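Local coordinates for transcriptional regulator, LacI family protein (Rhodococcus jostii, PDB 3K9C), which probably binds regulatory DNA as a LacI-family transcription factor, with a periplasmic-binding-protein-like domain of the kind that in relatives senses a small effector, often a sugar, at residues V118-E123 and P267-R272; A141-G146 and V190-R195. All blocks are in the same frame, centred on the assembly; numbering follows the deposited sequence.

Contact 1 (V118-E123 and P267-R272)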
ATOM      1  N   VAL B 118     -12.691  16.703 -15.878  1.00 20.45           N
ATOM      2  CA  VAL B 118     -13.575  17.869 -15.939  1.00 21.41           C
ATOM      3  C   VAL B 118     -14.633  17.734 -17.030  1.00 21.70           C
ATOM      4  O   VAL B 118     -15.805  17.998 -16.787  1.00 22.92           O
ATOM      5  CB  VAL B 118     -12.790  19.189 -16.170  1.00 20.59           C
ATOM      6  CG1 VAL B 118     -13.769  20.330 -16.497  1.00 22.21           C
ATOM      7  CG2 VAL B 118     -11.993  19.550 -14.914  1.00 21.35           C
ATOM      8  N   ASP B 119     -14.226  17.321 -18.229  1.00 23.52           N
ATOM      9  CA  ASP B 119     -15.193  17.154 -19.316  1.00 24.82           C
ATOM     10  C   ASP B 119     -16.292  16.179 -18.891  1.00 25.08           C
ATOM     11  O   ASP B 119     -17.478  16.425 -19.115  1.00 26.64           O
ATOM     12  CB  ASP B 119     -14.510  16.634 -20.582  1.00 26.15           C
ATOM     13  CG  ASP B 119     -13.564  17.649 -21.197  1.00 27.65           C
ATOM     14  OD1 ASP B 119     -13.662  18.846 -20.859  1.00 28.63           O
ATOM     15  OD2 ASP B 119     -12.725  17.250 -22.032  1.00 32.99           O
ATOM     16  N   HIS B 120     -15.887  15.077 -18.265  1.00 22.94           N
ATOM     17  CA  HIS B 120     -16.834  14.073 -17.797  1.00 21.68           C
ATOM     18  C   HIS B 120     -17.844  14.677 -16.825  1.00 20.40           C
ATOM     19  O   HIS B 120     -19.046  14.431 -16.938  1.00 21.96           O
ATOM     20  CB  HIS B 120     -16.077  12.919 -17.121  1.00 22.38           C
ATOM     21  CG  HIS B 120     -16.960  11.956 -16.391  1.00 22.66           C
ATOM     22  ND1 HIS B 120     -17.926  11.206 -17.023  1.00 23.19           N
ATOM     23  CD2 HIS B 120     -17.024  11.627 -15.081  1.00 23.55           C
ATOM     24  CE1 HIS B 120     -18.549  10.456 -16.133  1.00 24.38           C
ATOM     25  NE2 HIS B 120     -18.022  10.693 -14.945  1.00 24.77           N
ATOM     26  N   LEU B 121     -17.354  15.466 -15.870  1.00 21.74           N
ATOM     27  CA  LEU B 121     -18.223  16.090 -14.872  1.00 20.71           C
ATOM     28  C   LEU B 121     -19.136  17.185 -15.430  1.00 20.61           C
ATOM     29  O   LEU B 121     -20.302  17.273 -15.057  1.00 21.20           O
ATOM     30  CB  LEU B 121     -17.388  16.651 -13.717  1.00 20.36           C
ATOM     31  CG  LEU B 121     -16.718  15.589 -12.837  1.00 18.20           C
ATOM     32  CD1 LEU B 121     -15.700  16.259 -11.920  1.00 17.57           C
ATOM     33  CD2 LEU B 121     -17.781  14.824 -12.040  1.00 15.76           C
ATOM     34  N   THR B 122     -18.620  18.030 -16.313  1.00 22.00           N
ATOM     35  CA  THR B 122     -19.467  19.073 -16.868  1.00 23.77           C
ATOM     36  C   THR B 122     -20.526  18.395 -17.755  1.00 26.31           C
ATOM     37  O   THR B 122     -21.699  18.783 -17.738  1.00 24.82           O
ATOM     38  CB  THR B 122     -18.623  20.127 -17.649  1.00 23.09           C
ATOM     39  OG1 THR B 122     -17.841  19.479 -18.657  1.00 23.93           O
ATOM     40  CG2 THR B 122     -17.664  20.865 -16.683  1.00 22.37           C
ATOM     41  N   GLU B 123     -20.129  17.348 -18.484  1.00 27.01           N
ATOM     42  CA  GLU B 123     -21.074  16.628 -19.337  1.00 29.34           C
ATOM     43  C   GLU B 123     -22.215  16.049 -18.509  1.00 28.82           C
ATOM     44  O   GLU B 123     -23.319  15.863 -19.021  1.00 30.87           O
ATOM     45  CB  GLU B 123     -20.382  15.494 -20.103  1.00 33.26           C
ATOM     46  CG  GLU B 123     -21.292  14.801 -21.124  1.00 38.47           C
ATOM     47  CD  GLU B 123     -20.642  13.593 -21.796  1.00 42.25           C
ATOM     48  OE1 GLU B 123     -19.618  13.767 -22.495  1.00 43.97           O
ATOM     49  OE2 GLU B 123     -21.156  12.467 -21.623  1.00 41.11           O
ATOM     50  N   PRO B 267      -3.728   9.440 -21.262  1.00 27.62           N
ATOM     51  CA  PRO B 267      -4.454   8.748 -20.196  1.00 25.91           C
ATOM     52  C   PRO B 267      -5.889   8.536 -20.667  1.00 25.17           C
ATOM     53  O   PRO B 267      -6.276   9.044 -21.715  1.00 25.19           O
ATOM     54  CB  PRO B 267      -4.381   9.744 -19.050  1.00 26.78           C
ATOM     55  CG  PRO B 267      -4.566  11.044 -19.772  1.00 27.80           C
ATOM     56  CD  PRO B 267      -3.650  10.886 -20.982  1.00 26.42           C
ATOM     57  N   HIS B 268      -6.672   7.777 -19.914  1.00 23.80           N
ATOM     58  CA  HIS B 268      -8.068   7.573 -20.281  1.00 24.93           C
ATOM     59  C   HIS B 268      -8.961   7.520 -19.062  1.00 23.99           C
ATOM     60  O   HIS B 268      -8.507   7.234 -17.954  1.00 23.67           O
ATOM     61  CB  HIS B 268      -8.257   6.326 -21.167  1.00 23.64           C
ATOM     62  CG  HIS B 268      -7.503   5.116 -20.718  1.00 26.03           C
ATOM     63  ND1 HIS B 268      -8.010   4.212 -19.807  1.00 27.22           N
ATOM     64  CD2 HIS B 268      -6.291   4.636 -21.087  1.00 26.66           C
ATOM     65  CE1 HIS B 268      -7.145   3.227 -19.637  1.00 27.24           C
ATOM     66  NE2 HIS B 268      -6.094   3.462 -20.403  1.00 29.61           N
ATOM     67  N   LEU B 269     -10.233   7.831 -19.273  1.00 23.67           N
ATOM     68  CA  LEU B 269     -11.208   7.844 -18.197  1.00 25.47           C
ATOM     69  C   LEU B 269     -11.732   6.457 -17.908  1.00 23.88           C
ATOM     70  O   LEU B 269     -12.032   5.698 -18.817  1.00 25.83           O
ATOM     71  CB  LEU B 269     -12.389   8.755 -18.544  1.00 24.63           C
ATOM     72  CG  LEU B 269     -13.531   8.716 -17.522  1.00 26.26           C
ATOM     73  CD1 LEU B 269     -13.078   9.382 -16.241  1.00 25.47           C
ATOM     74  CD2 LEU B 269     -14.767   9.416 -18.085  1.00 25.91           C
ATOM     75  N   VAL B 270     -11.836   6.139 -16.627  1.00 23.51           N
ATOM     76  CA  VAL B 270     -12.352   4.862 -16.200  1.00 21.82           C
ATOM     77  C   VAL B 270     -13.517   5.171 -15.277  1.00 23.23           C
ATOM     78  O   VAL B 270     -13.322   5.543 -14.115  1.00 22.75           O
ATOM     79  CB  VAL B 270     -11.284   4.044 -15.446  1.00 23.43           C
ATOM     80  CG1 VAL B 270     -11.877   2.704 -14.989  1.00 22.30           C
ATOM     81  CG2 VAL B 270     -10.085   3.819 -16.340  1.00 16.70           C
ATOM     82  N   ARG B 271     -14.726   5.033 -15.812  1.00 24.57           N
ATOM     83  CA  ARG B 271     -15.949   5.305 -15.061  1.00 25.80           C
ATOM     84  C   ARG B 271     -16.407   4.130 -14.234  1.00 26.27           C
ATOM     85  O   ARG B 271     -16.488   2.998 -14.713  1.00 25.79           O
ATOM     86  CB  ARG B 271     -17.099   5.680 -15.998  1.00 27.09           C
ATOM     87  CG  ARG B 271     -17.027   7.056 -16.597  1.00 30.26           C
ATOM     88  CD  ARG B 271     -18.064   7.191 -17.692  1.00 34.21           C
ATOM     89  NE  ARG B 271     -17.843   6.185 -18.729  1.00 38.34           N
ATOM     90  CZ  ARG B 271     -18.488   6.145 -19.890  1.00 39.01           C
ATOM     91  NH1 ARG B 271     -19.407   7.063 -20.173  1.00 37.67           N
ATOM     92  NH2 ARG B 271     -18.203   5.192 -20.770  1.00 37.52           N
ATOM     93  N   ARG B 272     -16.720   4.413 -12.983  1.00 25.92           N
ATOM     94  CA  ARG B 272     -17.218   3.395 -12.086  1.00 25.58           C
ATOM     95  C   ARG B 272     -18.465   3.976 -11.436  1.00 26.68           C
ATOM     96  O   ARG B 272     -19.313   4.522 -12.148  1.00 30.03           O
ATOM     97  CB  ARG B 272     -16.145   2.993 -11.070  1.00 26.12           C
ATOM     98  CG  ARG B 272     -14.931   2.328 -11.733  1.00 23.46           C
ATOM     99  CD  ARG B 272     -14.202   1.364 -10.793  1.00 24.98           C
ATOM    100  NE  ARG B 272     -13.136   0.628 -11.477  1.00 25.11           N
ATOM    101  CZ  ARG B 272     -11.918   1.110 -11.713  1.00 26.71           C
ATOM    102  NH1 ARG B 272     -11.588   2.335 -11.314  1.00 27.67           N
ATOM    103  NH2 ARG B 272     -11.024   0.374 -12.365  1.00 27.40           N
TER

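Contact 2 (A141-G146 and V190-R195). With GOL (glycerol), chain D.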
ATOM      1  N   ALA B 141       1.433  20.568 -10.112  1.00 25.93           N
ATOM      2  CA  ALA B 141       1.259  21.792 -10.878  1.00 25.68           C
ATOM      3  C   ALA B 141       0.476  21.568 -12.174  1.00 26.37           C
ATOM      4  O   ALA B 141      -0.458  22.311 -12.469  1.00 26.68           O
ATOM      5  CB  ALA B 141       2.618  22.416 -11.174  1.00 25.34           C
ATOM      6  N   ASP B 142       0.837  20.546 -12.941  1.00 27.34           N
ATOM      7  CA  ASP B 142       0.137  20.278 -14.203  1.00 28.66           C
ATOM      8  C   ASP B 142      -1.351  19.983 -14.035  1.00 27.26           C
ATOM      9  O   ASP B 142      -2.179  20.514 -14.771  1.00 26.99           O
ATOM     10  CB  ASP B 142       0.799  19.116 -14.956  1.00 32.57           C
ATOM     11  CG  ASP B 142       2.030  19.549 -15.734  1.00 34.94           C
ATOM     12  OD1 ASP B 142       2.491  20.689 -15.530  1.00 36.22           O
ATOM     13  OD2 ASP B 142       2.540  18.746 -16.548  1.00 36.54           O
ATOM     14  N   ARG B 143      -1.705  19.133 -13.076  1.00 25.15           N
ATOM     15  CA  ARG B 143      -3.117  18.833 -12.897  1.00 24.99           C
ATOM     16  C   ARG B 143      -3.866  20.050 -12.385  1.00 22.35           C
ATOM     17  O   ARG B 143      -5.048  20.214 -12.673  1.00 22.94           O
ATOM     18  CB  ARG B 143      -3.318  17.638 -11.962  1.00 24.58           C
ATOM     19  CG  ARG B 143      -2.960  16.331 -12.618  1.00 27.20           C
ATOM     20  CD  ARG B 143      -3.017  15.161 -11.656  1.00 29.35           C
ATOM     21  NE  ARG B 143      -2.262  14.038 -12.199  1.00 29.28           N
ATOM     22  CZ  ARG B 143      -1.910  12.963 -11.508  1.00 29.02           C
ATOM     23  NH1 ARG B 143      -2.247  12.845 -10.229  1.00 26.83           N
ATOM     24  NH2 ARG B 143      -1.204  12.012 -12.100  1.00 31.23           N
ATOM     25  N   ARG B 144      -3.184  20.902 -11.633  1.00 21.57           N
ATOM     26  CA  ARG B 144      -3.832  22.112 -11.129  1.00 23.39           C
ATOM     27  C   ARG B 144      -4.079  23.077 -12.300  1.00 22.68           C
ATOM     28  O   ARG B 144      -5.179  23.592 -12.464  1.00 20.22           O
ATOM     29  CB  ARG B 144      -2.968  22.788 -10.060  1.00 24.03           C
ATOM     30  CG  ARG B 144      -3.607  24.029  -9.449  1.00 26.44           C
ATOM     31  CD  ARG B 144      -2.646  24.758  -8.522  1.00 27.75           C
ATOM     32  NE  ARG B 144      -3.090  26.130  -8.292  1.00 33.49           N
ATOM     33  CZ  ARG B 144      -3.783  26.537  -7.233  1.00 37.15           C
ATOM     34  NH1 ARG B 144      -4.113  25.675  -6.275  1.00 37.13           N
ATOM     35  NH2 ARG B 144      -4.167  27.809  -7.143  1.00 37.85           N
ATOM     36  N   ALA B 145      -3.059  23.302 -13.123  1.00 23.37           N
ATOM     37  CA  ALA B 145      -3.203  24.191 -14.275  1.00 24.50           C
ATOM     38  C   ALA B 145      -4.202  23.587 -15.259  1.00 24.75           C
ATOM     39  O   ALA B 145      -5.057  24.277 -15.803  1.00 24.33           O
ATOM     40  CB  ALA B 145      -1.862  24.392 -14.951  1.00 26.29           C
ATOM     41  N   GLY B 146      -4.088  22.286 -15.487  1.00 23.64           N
ATOM     42  CA  GLY B 146      -5.017  21.645 -16.389  1.00 21.39           C
ATOM     43  C   GLY B 146      -6.445  21.783 -15.899  1.00 21.17           C
ATOM     44  O   GLY B 146      -7.356  21.993 -16.700  1.00 21.75           O
ATOM     45  N   VAL B 190     -12.551  16.667  -7.936  1.00 17.61           N
ATOM     46  CA  VAL B 190     -11.521  15.893  -8.610  1.00 17.39           C
ATOM     47  C   VAL B 190     -10.322  15.876  -7.658  1.00 17.19           C
ATOM     48  O   VAL B 190      -9.714  16.914  -7.396  1.00 18.16           O
ATOM     49  CB  VAL B 190     -11.107  16.539  -9.967  1.00 19.63           C
ATOM     50  CG1 VAL B 190      -9.963  15.761 -10.589  1.00 19.18           C
ATOM     51  CG2 VAL B 190     -12.293  16.562 -10.926  1.00 20.41           C
ATOM     52  N   ALA B 191     -10.005  14.704  -7.119  1.00 16.87           N
ATOM     53  CA  ALA B 191      -8.887  14.562  -6.192  1.00 17.57           C
ATOM     54  C   ALA B 191      -7.576  14.389  -6.949  1.00 18.34           C
ATOM     55  O   ALA B 191      -7.573  13.929  -8.086  1.00 18.09           O
ATOM     56  CB  ALA B 191      -9.123  13.374  -5.267  1.00 17.24           C
ATOM     57  N   PHE B 192      -6.462  14.747  -6.309  1.00 17.90           N
ATOM     58  CA  PHE B 192      -5.150  14.634  -6.952  1.00 18.20           C
ATOM     59  C   PHE B 192      -4.886  13.204  -7.412  1.00 18.92           C
ATOM     60  O   PHE B 192      -4.470  12.985  -8.546  1.00 19.44           O
ATOM     61  CB  PHE B 192      -4.034  15.076  -6.000  1.00 16.73           C
ATOM     62  CG  PHE B 192      -2.662  14.918  -6.580  1.00 16.51           C
ATOM     63  CD1 PHE B 192      -2.279  15.656  -7.695  1.00 17.69           C
ATOM     64  CD2 PHE B 192      -1.764  14.010  -6.036  1.00 18.71           C
ATOM     65  CE1 PHE B 192      -1.020  15.488  -8.258  1.00 19.10           C
ATOM     66  CE2 PHE B 192      -0.498  13.837  -6.594  1.00 21.02           C
ATOM     67  CZ  PHE B 192      -0.126  14.575  -7.708  1.00 18.46           C
ATOM     68  N   ASN B 193      -5.105  12.241  -6.518  1.00 19.44           N
ATOM     69  CA  ASN B 193      -4.932  10.827  -6.848  1.00 20.00           C
ATOM     70  C   ASN B 193      -5.945   9.961  -6.091  1.00 19.79           C
ATOM     71  O   ASN B 193      -6.683  10.464  -5.243  1.00 20.36           O
ATOM     72  CB  ASN B 193      -3.477  10.357  -6.583  1.00 19.40           C
ATOM     73  CG  ASN B 193      -3.105  10.284  -5.092  1.00 17.73           C
ATOM     74  OD1 ASN B 193      -3.935  10.441  -4.201  1.00 20.10           O
ATOM     75  ND2 ASN B 193      -1.836  10.022  -4.832  1.00 19.20           N
ATOM     76  N   ASP B 194      -5.983   8.668  -6.409  1.00 19.08           N
ATOM     77  CA  ASP B 194      -6.903   7.727  -5.769  1.00 20.07           C
ATOM     78  C   ASP B 194      -6.821   7.671  -4.239  1.00 20.39           C
ATOM     79  O   ASP B 194      -7.847   7.554  -3.559  1.00 17.43           O
ATOM     80  CB  ASP B 194      -6.686   6.311  -6.311  1.00 20.66           C
ATOM     81  CG  ASP B 194      -7.041   6.177  -7.785  1.00 21.86           C
ATOM     82  OD1 ASP B 194      -7.710   7.078  -8.335  1.00 19.87           O
ATOM     83  OD2 ASP B 194      -6.661   5.151  -8.383  1.00 21.01           O
ATOM     84  N   ARG B 195      -5.607   7.727  -3.699  1.00 19.92           N
ATOM     85  CA  ARG B 195      -5.448   7.682  -2.245  1.00 22.79           C
ATOM     86  C   ARG B 195      -6.062   8.924  -1.614  1.00 21.54           C
ATOM     87  O   ARG B 195      -6.654   8.864  -0.537  1.00 21.33           O
ATOM     88  CB  ARG B 195      -3.969   7.565  -1.861  1.00 25.99           C
ATOM     89  CG  ARG B 195      -3.748   7.481  -0.359  1.00 29.40           C
ATOM     90  CD  ARG B 195      -2.304   7.177  -0.027  1.00 31.96           C
ATOM     91  NE  ARG B 195      -2.075   5.746   0.121  1.00 35.00           N
ATOM     92  CZ  ARG B 195      -0.882   5.199   0.333  1.00 38.15           C
ATOM     93  NH1 ARG B 195       0.198   5.970   0.417  1.00 36.65           N
ATOM     94  NH2 ARG B 195      -0.768   3.883   0.476  1.00 38.07           N
TER
HETATM   95  C1  GOL D 349       1.260  10.914 -10.294  1.00 35.07           C
HETATM   96  O1  GOL D 349       1.772  10.374 -11.317  1.00 35.33           O
HETATM   97  C2  GOL D 349       0.578   9.909  -9.540  1.00 36.81           C
HETATM   98  O2  GOL D 349      -0.545  10.487  -9.782  1.00 33.58           O
HETATM   99  C3  GOL D 349       0.618   9.711  -8.021  1.00 34.40           C
HETATM  100  O3  GOL D 349       0.019   8.830  -7.364  1.00 33.61           O

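Contact 1 (V118-E123 and P267-R272)
The imidazole of H120 is the flat group on which this contact is built, and L269 lies over one of its faces. The methyl CD2 does the touching: it stands 4.0 Å from the centroid of the H120 ring, 28° off the ring normal, a CH-pi contact in which the methyl leans toward the CG-ND1 side, 3.8 Å from CG of H120. R271 reaches the same ring obliquely and farther out, where its CD comes to 3.7 Å from CE1 of H120 and its CG to 3.8 Å from that same CE1. Only the aliphatic part of the arginine is used. The guanidinium plane stands 84° from the imidazole plane, so the two flat groups do not stack, and ND1 of H120 remains 5.3 Å from NE of R271.

Torsions explain the meeting. With its CG anti to the backbone N (chi1 170°), H120 stretches from the helix toward the strand, while a bend at chi3 turns the charged end of R271 off the line of its methylenes. No hydrogen bond crosses between the segments. The polar end of the histidine is satisfied instead through NE2, which bonds to OG1 of T275 farther along the chain; this bond helps to fix the ring's rotation while carbon packs against it.

On the strand side, H268 and V270 pair through their backbones with S237 and T235 of strand 235-237. The example illustrates a surface bridge made by a single helix side chain: from the C-terminal part of helix 110-123, H120 rests against the end of strand 262-270 and the residue just beyond it, in a periplasmic-binding-protein-like fold.

Contact 2 (A141-G146 and V190-R195)
R143 crosses to F192 with a chain that runs extended from CG to NE. CB leaves helix 140-153 toward the other segment, and CD is the first atom to touch it, 4.0 Å from CE1 of F192. At the tip, NH1 lies over one face of the phenyl ring, offset toward the rim and 3.5 Å from CE1 of F192, with the guanidinium and ring planes 37° apart. The same NH1 makes a weak, strongly bent hydrogen bond (118°) to the backbone O of F192 at 2.8 Å. Both terminal nitrogens hold the glycerol: NH1 and NH2 of R143 each donate to its O2 at 2.9 Å, a fork lying in the guanidinium plane. NH2 also forms a salt bridge with D110, and Y220 adds a cation-pi contact, so this buried charge is gripped from several directions.

N193 sends ND2 weakly to O3 of the glycerol, while its OD1 caps helix 194-206 at the N of C196. D221 and Q238 also hydrogen-bond the glycerol. An arginine beside a strand-to-helix turn, meeting a polyol, is consistent with the effector pocket of LacI-family regulators, although this glycerol probably came from the crystallisation liquor.

The two contacts differ in chemistry as in depth. Contact 1 is a surface contact, its centre about 16 Å from the centre of the chain, and depends on carbon groups against a ring; contact 2, its centre about 8 Å from that of the chain, is buried and gathers charge, carbonyl and ligand hydroxyls. They use different elements: contact 1 joins helix 110-123 to the end of strand 262-270, contact 2 joins helix 140-153 to the end of a strand of the four-stranded parallel sheet. Their centres lie about 13 Å apart, yet they meet where CD1 of L121 packs 3.6 Å from CG2 of V190. Helix 110-123 thus also borders contact 2, whose segments are nested within the chain loop that contact 1 closes.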